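Long-range contacts in ABC-type phosphate transport system, periplasmic component (Lactobacillus brevis, PDB 4ECF), which probably serves as the extracellular phosphate receptor of a PstSACB-type ABC importer, binding phosphate for transport across the cytoplasmic membrane: residues I102-G107 with G168-V173; L124-Q129 with H145-A150; L73-V78 with H209-G214. All blocks are in the same frame, centred on the assembly; numbering follows the deposited sequence.

Interaction 1. Residues I102-G107 with G168-V173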
loop_
_atom_site.group_PDB
_atom_site.type_symbol
_atom_site.label_atom_id
_atom_site.label_comp_id
_atom_site.label_asym_id
_atom_site.label_seq_id
_atom_site.Cartn_x
_atom_site.Cartn_y
_atom_site.Cartn_z
ATOM N N ILE A 102 -6.199 14.152 11.513
ATOM C CA ILE A 102 -5.167 14.008 12.541
ATOM C C ILE A 102 -5.843 13.911 13.901
ATOM O O ILE A 102 -5.537 13.047 14.701
ATOM C CB ILE A 102 -4.184 15.160 12.513
ATOM C CG1 ILE A 102 -3.257 15.037 11.308
ATOM C CG2 ILE A 102 -3.334 15.195 13.787
ATOM C CD1 ILE A 102 -2.473 16.288 10.957
ATOM N N LYS A 103 -6.802 14.790 14.131
ATOM C CA LYS A 103 -7.508 14.821 15.413
ATOM C C LYS A 103 -8.252 13.524 15.626
ATOM O O LYS A 103 -8.393 13.093 16.766
ATOM C CB LYS A 103 -8.437 16.029 15.532
ATOM C CG LYS A 103 -7.682 17.343 15.752
ATOM C CD LYS A 103 -8.680 18.485 15.885
ATOM C CE LYS A 103 -8.040 19.752 16.383
ATOM N NZ LYS A 103 -9.129 20.743 16.609
ATOM N N ILE A 104 -8.796 12.926 14.573
ATOM C CA ILE A 104 -9.461 11.619 14.741
ATOM C C ILE A 104 -8.476 10.520 15.109
ATOM O O ILE A 104 -8.706 9.760 16.054
ATOM C CB ILE A 104 -10.327 11.263 13.498
ATOM C CG1 ILE A 104 -11.551 12.202 13.485
ATOM C CG2 ILE A 104 -10.709 9.764 13.463
ATOM C CD1 ILE A 104 -12.427 12.139 12.248
ATOM N N PHE A 105 -7.389 10.411 14.364
ATOM C CA PHE A 105 -6.419 9.326 14.607
ATOM C C PHE A 105 -5.620 9.490 15.906
ATOM O O PHE A 105 -5.147 8.493 16.457
ATOM C CB PHE A 105 -5.529 9.103 13.377
ATOM C CG PHE A 105 -6.133 8.129 12.388
ATOM C CD1 PHE A 105 -5.920 6.770 12.535
ATOM C CD2 PHE A 105 -7.008 8.551 11.401
ATOM C CE1 PHE A 105 -6.507 5.853 11.647
ATOM C CE2 PHE A 105 -7.595 7.659 10.523
ATOM C CZ PHE A 105 -7.357 6.298 10.663
ATOM N N THR A 106 -5.491 10.722 16.394
ATOM C CA THR A 106 -4.881 10.949 17.698
ATOM C C THR A 106 -5.836 10.826 18.864
ATOM O O THR A 106 -5.399 10.943 20.039
ATOM C CB THR A 106 -4.153 12.291 17.760
ATOM O OG1 THR A 106 -5.108 13.315 17.588
ATOM C CG2 THR A 106 -3.039 12.338 16.696
ATOM N N GLY A 107 -7.142 10.698 18.604
ATOM C CA GLY A 107 -8.131 10.581 19.678
ATOM C C GLY A 107 -8.677 11.881 20.237
ATOM O O GLY A 107 -9.386 11.881 21.244
ATOM N N GLY A 168 -19.118 3.078 12.939
ATOM C CA GLY A 168 -18.209 4.109 13.423
ATOM C C GLY A 168 -16.760 3.983 12.943
ATOM O O GLY A 168 -15.958 4.842 13.247
ATOM N N ALA A 169 -16.433 2.917 12.207
ATOM C CA ALA A 169 -15.016 2.575 11.902
ATOM C C ALA A 169 -14.369 3.483 10.853
ATOM O O ALA A 169 -14.995 3.842 9.869
ATOM C CB ALA A 169 -14.902 1.117 11.449
ATOM N N ILE A 170 -13.106 3.793 11.103
ATOM C CA ILE A 170 -12.213 4.349 10.114
ATOM C C ILE A 170 -10.870 3.617 10.096
ATOM O O ILE A 170 -10.334 3.266 11.107
ATOM C CB ILE A 170 -12.039 5.871 10.341
ATOM C CG1 ILE A 170 -11.140 6.477 9.282
ATOM C CG2 ILE A 170 -11.525 6.166 11.773
ATOM C CD1 ILE A 170 -11.087 8.010 9.274
ATOM N N SER A 171 -10.323 3.448 8.896
ATOM C CA SER A 171 -8.979 2.887 8.700
ATOM C C SER A 171 -8.403 3.456 7.408
ATOM O O SER A 171 -8.836 4.507 6.917
ATOM C CB SER A 171 -8.978 1.365 8.680
ATOM O OG SER A 171 -7.660 0.862 8.872
ATOM N N TYR A 172 -7.390 2.779 6.926
ATOM C CA TYR A 172 -6.699 3.196 5.699
ATOM C C TYR A 172 -6.345 1.960 4.904
ATOM O O TYR A 172 -5.975 0.939 5.482
ATOM C CB TYR A 172 -5.470 4.029 6.073
ATOM C CG TYR A 172 -4.727 3.515 7.247
ATOM C CD1 TYR A 172 -3.802 2.507 7.119
ATOM C CD2 TYR A 172 -5.028 3.950 8.552
ATOM C CE1 TYR A 172 -3.123 1.997 8.212
ATOM C CE2 TYR A 172 -4.358 3.460 9.649
ATOM C CZ TYR A 172 -3.394 2.462 9.483
ATOM O OH TYR A 172 -2.724 1.961 10.586
ATOM N N VAL A 173 -6.375 2.072 3.563
ATOM C CA VAL A 173 -6.110 0.960 2.694
ATOM C C VAL A 173 -5.674 1.442 1.326
ATOM O O VAL A 173 -6.007 2.556 0.891
ATOM C CB VAL A 173 -7.342 0.019 2.563
ATOM C CG1 VAL A 173 -8.410 0.590 1.613
ATOM C CG2 VAL A 173 -6.900 -1.403 2.291
#
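Phe-105 reaches across from helix 98-105 to lie against Ile-170 and Tyr-172 of strand 169-174. Its CB leaves the helix at a slant to the strand. A chi1 of -88° swings the ring across to the strand, and chi2 (-87°) sets CE2 on the Ile-170 side and CE1 on the Tyr-172 side. Phe-105 CE2 meets Ile-170 CD1 at 3.7 Å and Ile-170 CG1 at 3.9 Å. Ile-170 can offer both atoms because CG1 stands anti to its backbone N and CD1 extends the branch toward the helix. At the far end of the ring, Phe-105 CZ sits between Ile-170 CG1 and Tyr-172 CD2, at 4.0 and 3.9 Å. The CA of Ser-171 lies near the ring plane, beyond the CZ edge. On the other side Phe-105 CE1 meets Tyr-172 CE2 at 3.8 Å, approaching the tyrosine ring at its edge. The planes of the Phe-105 and Tyr-172 rings are 48° apart and their centroids 5.9 Å apart, so the pair is oblique. One residue earlier on the helix, Ile-104 CG2 meets Ile-170 CG2 at 4.1 Å. No hydrogen bond crosses this contact; it is apolar and buried. The polar tip of Tyr-172 is held elsewhere, by Asn-126 ND2 and Arg-127 N of the neighbouring strand. Phe-137 of helix 132-140 stacks on Tyr-172 and makes an edge-to-face pair with Phe-105, completing an aromatic cluster. The arrangement is the helix-on-sheet packing of an alpha/beta lobe, as in the periplasmic binding protein fold.

Interaction 2. Residues L124-Q129 with H145-A150; sequences LINRAQ and HRSKTA. With PO4 (phosphate ion), chain B.
The methyl of Ala-150 sits against Leu-124 and Asn-126, two side chains on the same side of strand 123-127. Its CB lies 3.7 Å from Leu-124 CB and 3.2 Å from Asn-126 OD1. Further out, Leu-124 CD1 rests on Lys-148 CB at 3.8 Å. The two side chains cross at about a right angle, with the lysine extended, so its CD also touches the same methyl. In Asn-126 the CG stands anti to the carbonyl carbon (chi1 -85°), which lays the amide along the loop. OD1 then faces Ala-150, and ND2 comes near Ser-147, whose OG is bonded to Glu-138. ND2 also bonds Tyr-172 OH. Replacing Asn-126 with an alanine would probably leave that hydroxyl with one donor fewer and open a gap beside Ala-150 and Ser-147. Arg-127 turns to the other side of the strand. Its chain bends at chi2 and chi3 and brings the guanidinium to a bound phosphate. Arg-127 NH2 gives PO4 O3 a straight bond of 2.8 Å (164°) in the guanidinium plane; the bond from NH1 to PO4 O1 is weak. Thr-12, Ala-13, Thr-41, Ser-131, Gly-132 and Thr-133 complete the site, consistent with the protein's phosphate binding. The strand thus has helix 98-105 near Leu-124 and Asn-126, helix 156-165 against Ile-125 and Arg-127, and the 145-150 loop leading into its parallel neighbour, strand 151-153.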
loop_
_atom_site.group_PDB
_atom_site.type_symbol
_atom_site.label_atom_id
_atom_site.label_comp_id
_atom_site.label_asym_id
_atom_site.label_seq_id
_atom_site.Cartn_x
_atom_site.Cartn_y
_atom_site.Cartn_z
ATOM N N LEU A 124 -11.343 3.551 15.750
ATOM C CA LEU A 124 -10.121 3.520 14.955
ATOM C C LEU A 124 -9.731 2.076 14.717
ATOM O O LEU A 124 -9.732 1.244 15.643
ATOM C CB LEU A 124 -8.969 4.263 15.674
ATOM C CG LEU A 124 -9.202 5.738 15.977
ATOM C CD1 LEU A 124 -8.024 6.273 16.788
ATOM C CD2 LEU A 124 -9.459 6.556 14.719
ATOM N N ILE A 125 -9.395 1.782 13.463
ATOM C CA ILE A 125 -8.826 0.490 13.091
ATOM C C ILE A 125 -7.454 0.749 12.475
ATOM O O ILE A 125 -7.331 1.519 11.535
ATOM C CB ILE A 125 -9.746 -0.255 12.092
ATOM C CG1 ILE A 125 -11.179 -0.368 12.637
ATOM C CG2 ILE A 125 -9.158 -1.619 11.739
ATOM C CD1 ILE A 125 -11.333 -1.302 13.800
ATOM N N ASN A 126 -6.417 0.135 13.027
ATOM C CA ASN A 126 -5.058 0.342 12.530
ATOM C C ASN A 126 -4.499 -0.945 11.967
ATOM O O ASN A 126 -4.986 -2.051 12.263
ATOM C CB ASN A 126 -4.138 0.827 13.666
ATOM C CG ASN A 126 -4.214 2.320 13.854
ATOM O OD1 ASN A 126 -4.506 2.787 14.949
ATOM N ND2 ASN A 126 -3.915 3.066 12.822
ATOM N N ARG A 127 -3.462 -0.814 11.135
ATOM C CA ARG A 127 -2.632 -1.945 10.868
ATOM C C ARG A 127 -1.548 -2.032 11.927
ATOM O O ARG A 127 -1.237 -1.045 12.619
ATOM C CB ARG A 127 -1.997 -1.809 9.472
ATOM C CG ARG A 127 -2.988 -1.869 8.320
ATOM C CD ARG A 127 -3.436 -3.293 7.948
ATOM N NE ARG A 127 -2.254 -4.123 7.757
ATOM C CZ ARG A 127 -1.510 -4.100 6.661
ATOM N NH1 ARG A 127 -1.855 -3.335 5.634
ATOM N NH2 ARG A 127 -0.415 -4.813 6.605
ATOM N N ALA A 128 -0.922 -3.202 12.005
ATOM C CA ALA A 128 0.227 -3.404 12.867
ATOM C C ALA A 128 1.469 -2.675 12.385
ATOM O O ALA A 128 1.652 -2.424 11.190
ATOM C CB ALA A 128 0.513 -4.887 13.015
ATOM N N GLN A 129 2.340 -2.332 13.335
ATOM C CA GLN A 129 3.644 -1.752 13.056
ATOM C C GLN A 129 4.403 -2.651 12.086
ATOM O O GLN A 129 4.339 -3.877 12.197
ATOM C CB GLN A 129 4.476 -1.595 14.339
ATOM C CG GLN A 129 4.027 -0.452 15.222
ATOM C CD GLN A 129 4.259 0.903 14.581
ATOM O OE1 GLN A 129 5.115 1.054 13.701
ATOM N NE2 GLN A 129 3.489 1.899 15.020
ATOM N N HIS A 145 2.114 12.446 12.857
ATOM C CA HIS A 145 1.456 12.091 14.108
ATOM C C HIS A 145 1.321 10.581 14.241
ATOM O O HIS A 145 1.068 9.866 13.273
ATOM C CB HIS A 145 0.106 12.757 14.213
ATOM C CG HIS A 145 0.180 14.228 14.464
ATOM N ND1 HIS A 145 0.091 14.754 15.715
ATOM C CD2 HIS A 145 0.420 15.300 13.603
ATOM C CE1 HIS A 145 0.207 16.103 15.635
ATOM N NE2 HIS A 145 0.429 16.439 14.363
ATOM N N ARG A 146 1.535 10.093 15.453
ATOM C CA ARG A 146 1.299 8.684 15.831
ATOM C C ARG A 146 -0.159 8.474 16.153
ATOM O O ARG A 146 -0.797 9.341 16.765
ATOM C CB ARG A 146 2.083 8.320 17.096
ATOM C CG ARG A 146 3.599 8.364 16.934
ATOM C CD ARG A 146 4.107 7.289 15.985
ATOM N NE ARG A 146 3.967 7.695 14.585
ATOM C CZ ARG A 146 4.912 8.288 13.855
ATOM N NH1 ARG A 146 6.124 8.561 14.342
ATOM N NH2 ARG A 146 4.633 8.612 12.610
ATOM N N SER A 147 -0.702 7.324 15.746
ATOM C CA SER A 147 -2.081 6.990 16.026
ATOM C C SER A 147 -2.263 6.682 17.513
ATOM O O SER A 147 -1.349 6.144 18.153
ATOM C CB SER A 147 -2.481 5.784 15.162
ATOM O OG SER A 147 -2.254 6.076 13.796
ATOM N N LYS A 148 -3.422 7.042 18.031
ATOM C CA LYS A 148 -3.949 6.535 19.269
ATOM C C LYS A 148 -3.963 4.978 19.193
ATOM O O LYS A 148 -4.264 4.426 18.160
ATOM C CB LYS A 148 -5.387 7.074 19.383
ATOM C CG LYS A 148 -6.173 6.666 20.637
ATOM C CD LYS A 148 -7.623 7.144 20.539
ATOM C CE LYS A 148 -8.590 6.475 21.512
ATOM N NZ LYS A 148 -9.952 7.121 21.458
ATOM N N THR A 149 -3.633 4.290 20.289
ATOM C CA THR A 149 -3.792 2.827 20.407
ATOM C C THR A 149 -5.227 2.384 20.048
ATOM O O THR A 149 -6.200 2.909 20.612
ATOM C CB THR A 149 -3.454 2.391 21.859
ATOM O OG1 THR A 149 -2.086 2.724 22.116
ATOM C CG2 THR A 149 -3.673 0.873 22.081
ATOM N N ALA A 150 -5.329 1.402 19.141
ATOM C CA ALA A 150 -6.586 1.001 18.464
ATOM C C ALA A 150 -6.568 -0.520 18.275
ATOM O O ALA A 150 -5.499 -1.154 18.312
ATOM C CB ALA A 150 -6.697 1.640 17.049
HETATM P P PO4 B . 1.333 -3.433 3.807
HETATM O O1 PO4 B . 0.530 -2.353 4.522
HETATM O O2 PO4 B . 2.785 -3.395 4.116
HETATM O O3 PO4 B . 0.754 -4.805 4.018
HETATM O O4 PO4 B . 1.183 -3.203 2.224
#

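Interaction 3. Residues L73-V78 with H209-G214; sequences LVDHRV and HLYTKG
His-209 starts the contact by donating ND1 to Asp-75 OD1 at 2.7 Å. The bond is nearly straight (169°), lies in the imidazole plane and meets OD1 on its syn side, somewhat out of the carboxylate plane. Arg-77 runs alongside the same ring and touches it with CG and CD; its guanidinium goes on to a cation-pi contact with Tyr-207. Leu-210 N donates to His-76 O, and Leu-210 O accepts from His-76 ND1 at 2.8 Å. The His-76 side chain can do this because its CG stands anti to the carbonyl carbon (chi1 -51°), which sets the ring edge toward the neighbouring strand. Leu-210 CD1 packs on Val-78 CG1 at 3.8 Å. Asp-75 OD1 lies over one face of the Tyr-211 ring, toward its rim, 3.5 Å from Tyr-211 CZ, and Tyr-211 CD1 touches Leu-73 CB. Ala-62 N bonds the tyrosine hydroxyl. Thr-212 forms an antiparallel hydrogen-bonded pair with Val-74, at 2.8 Å from Val-74 N to Thr-212 O and 3.1 Å from Thr-212 N to Val-74 O. Thr-212 OG1 donates to Gly-214 O at 2.7 Å and lies at the edge of the His-76 ring. Lys-213 faces Leu-73 in a non-hydrogen-bonded pair. Side chains therefore supply two of the five cross-strand bonds. Both histidines donate through ND1, which fixes the rotation of each ring, and Asp-75 probably polarises His-209.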
loop_
_atom_site.group_PDB
_atom_site.type_symbol
_atom_site.label_atom_id
_atom_site.label_comp_id
_atom_site.label_asym_id
_atom_site.label_seq_id
_atom_site.Cartn_x
_atom_site.Cartn_y
_atom_site.Cartn_z
ATOM N N LEU A 73 20.531 -5.599 -0.467
ATOM C CA LEU A 73 19.342 -5.815 -1.256
ATOM C C LEU A 73 19.439 -5.021 -2.529
ATOM O O LEU A 73 20.161 -4.023 -2.603
ATOM C CB LEU A 73 18.094 -5.415 -0.475
ATOM C CG LEU A 73 17.901 -6.098 0.881
ATOM C CD1 LEU A 73 16.638 -5.599 1.608
ATOM C CD2 LEU A 73 17.881 -7.599 0.695
ATOM N N VAL A 74 18.707 -5.486 -3.541
ATOM C CA VAL A 74 18.592 -4.792 -4.822
ATOM C C VAL A 74 17.123 -4.413 -5.061
ATOM O O VAL A 74 16.246 -5.268 -5.105
ATOM C CB VAL A 74 19.110 -5.611 -6.005
ATOM C CG1 VAL A 74 18.960 -4.849 -7.314
ATOM C CG2 VAL A 74 20.589 -5.976 -5.771
ATOM N N ASP A 75 16.894 -3.117 -5.207
ATOM C CA ASP A 75 15.587 -2.533 -5.439
ATOM C C ASP A 75 15.109 -2.733 -6.874
ATOM O O ASP A 75 15.912 -2.709 -7.824
ATOM C CB ASP A 75 15.653 -1.023 -5.087
ATOM C CG ASP A 75 14.282 -0.384 -4.952
ATOM O OD1 ASP A 75 13.297 -1.139 -4.841
ATOM O OD2 ASP A 75 14.204 0.867 -4.951
ATOM N N HIS A 76 13.810 -2.919 -7.028
ATOM C CA HIS A 76 13.155 -2.891 -8.345
ATOM C C HIS A 76 11.811 -2.273 -8.149
ATOM O O HIS A 76 10.960 -2.836 -7.460
ATOM C CB HIS A 76 12.971 -4.279 -8.953
ATOM C CG HIS A 76 14.226 -5.129 -8.970
ATOM N ND1 HIS A 76 14.645 -5.851 -7.897
ATOM C CD2 HIS A 76 15.148 -5.327 -9.975
ATOM C CE1 HIS A 76 15.783 -6.500 -8.217
ATOM N NE2 HIS A 76 16.096 -6.184 -9.498
ATOM N N ARG A 77 11.639 -1.053 -8.608
ATOM C CA ARG A 77 10.334 -0.391 -8.486
ATOM C C ARG A 77 9.431 -0.766 -9.647
ATOM O O ARG A 77 9.900 -0.829 -10.797
ATOM C CB ARG A 77 10.483 1.120 -8.316
ATOM C CG ARG A 77 10.827 1.525 -6.897
ATOM C CD ARG A 77 10.909 3.028 -6.727
ATOM N NE ARG A 77 12.173 3.586 -7.225
ATOM C CZ ARG A 77 12.441 4.881 -7.200
ATOM N NH1 ARG A 77 11.520 5.739 -6.775
ATOM N NH2 ARG A 77 13.612 5.322 -7.614
ATOM N N VAL A 78 8.146 -1.021 -9.368
ATOM C CA VAL A 78 7.234 -1.586 -10.357
ATOM C C VAL A 78 5.930 -0.830 -10.506
ATOM O O VAL A 78 5.192 -1.051 -11.448
ATOM C CB VAL A 78 6.970 -3.076 -10.038
ATOM C CG1 VAL A 78 8.279 -3.870 -10.002
ATOM C CG2 VAL A 78 6.165 -3.290 -8.746
ATOM N N HIS A 209 7.836 -1.908 -4.457
ATOM C CA HIS A 209 9.182 -2.465 -4.648
ATOM C C HIS A 209 9.168 -3.981 -4.635
ATOM O O HIS A 209 8.484 -4.592 -3.773
ATOM C CB HIS A 209 10.088 -2.044 -3.510
ATOM C CG HIS A 209 10.203 -0.571 -3.298
ATOM N ND1 HIS A 209 11.315 0.130 -3.612
ATOM C CD2 HIS A 209 9.360 0.289 -2.633
ATOM C CE1 HIS A 209 11.163 1.425 -3.198
ATOM N NE2 HIS A 209 9.944 1.521 -2.616
ATOM N N LEU A 210 9.925 -4.588 -5.545
ATOM C CA LEU A 210 10.198 -6.047 -5.517
ATOM C C LEU A 210 11.683 -6.186 -5.194
ATOM O O LEU A 210 12.507 -6.022 -6.074
ATOM C CB LEU A 210 9.855 -6.715 -6.840
ATOM C CG LEU A 210 8.391 -6.616 -7.311
ATOM C CD1 LEU A 210 8.192 -7.364 -8.613
ATOM C CD2 LEU A 210 7.434 -7.131 -6.254
ATOM N N TYR A 211 12.043 -6.293 -3.935
ATOM C CA TYR A 211 13.416 -6.452 -3.530
ATOM C C TYR A 211 13.918 -7.862 -3.689
ATOM O O TYR A 211 13.200 -8.831 -3.361
ATOM C CB TYR A 211 13.550 -6.055 -2.041
ATOM C CG TYR A 211 13.760 -4.559 -1.834
ATOM C CD1 TYR A 211 15.013 -3.968 -2.067
ATOM C CD2 TYR A 211 12.699 -3.725 -1.483
ATOM C CE1 TYR A 211 15.201 -2.603 -1.871
ATOM C CE2 TYR A 211 12.885 -2.343 -1.285
ATOM C CZ TYR A 211 14.107 -1.780 -1.504
ATOM O OH TYR A 211 14.301 -0.410 -1.303
ATOM N N THR A 212 15.190 -7.950 -4.093
ATOM C CA THR A 212 15.948 -9.215 -4.125
ATOM C C THR A 212 17.225 -9.116 -3.289
ATOM O O THR A 212 17.688 -8.030 -2.954
ATOM C CB THR A 212 16.263 -9.642 -5.568
ATOM O OG1 THR A 212 17.113 -8.668 -6.177
ATOM C CG2 THR A 212 14.918 -9.849 -6.397
ATOM N N LYS A 213 17.719 -10.280 -2.870
ATOM C CA LYS A 213 19.015 -10.381 -2.169
ATOM C C LYS A 213 20.064 -10.653 -3.202
ATOM O O LYS A 213 20.148 -11.759 -3.758
ATOM C CB LYS A 213 18.992 -11.488 -1.123
ATOM C CG LYS A 213 20.207 -11.423 -0.162
ATOM C CD LYS A 213 20.016 -12.331 1.038
ATOM C CE LYS A 213 21.297 -12.328 1.870
ATOM N NZ LYS A 213 21.066 -12.677 3.290
ATOM N N GLY A 214 20.820 -9.613 -3.511
ATOM C CA GLY A 214 21.739 -9.614 -4.648
ATOM C C GLY A 214 20.995 -9.420 -5.929
ATOM O O GLY A 214 19.758 -9.305 -5.943
#

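Overall arrangement
Interactions 1 and 2 adjoin, with centres about 8 Å apart, and share one part of the fold. Strands 123-127 and 169-174 are parallel neighbours, and helix 98-105 lies against both. Phe-105 O and Lys-148 N probably link the two by a hydrogen bond, as do Ser-171 OG and Ile-125 O. Interaction 3 lies on the far side of the chain's centre from interaction 1, about 32 Å between centres, yet reaches the same mixed sheet through strand 73-87. Interaction 1 is fully buried and apolar. Interaction 2 is partly buried, joining a loop to side chains of strand 123-127, without cross-segment hydrogen bonds. Interaction 3, also partly buried, is strand pairing rich in hydrogen bonds.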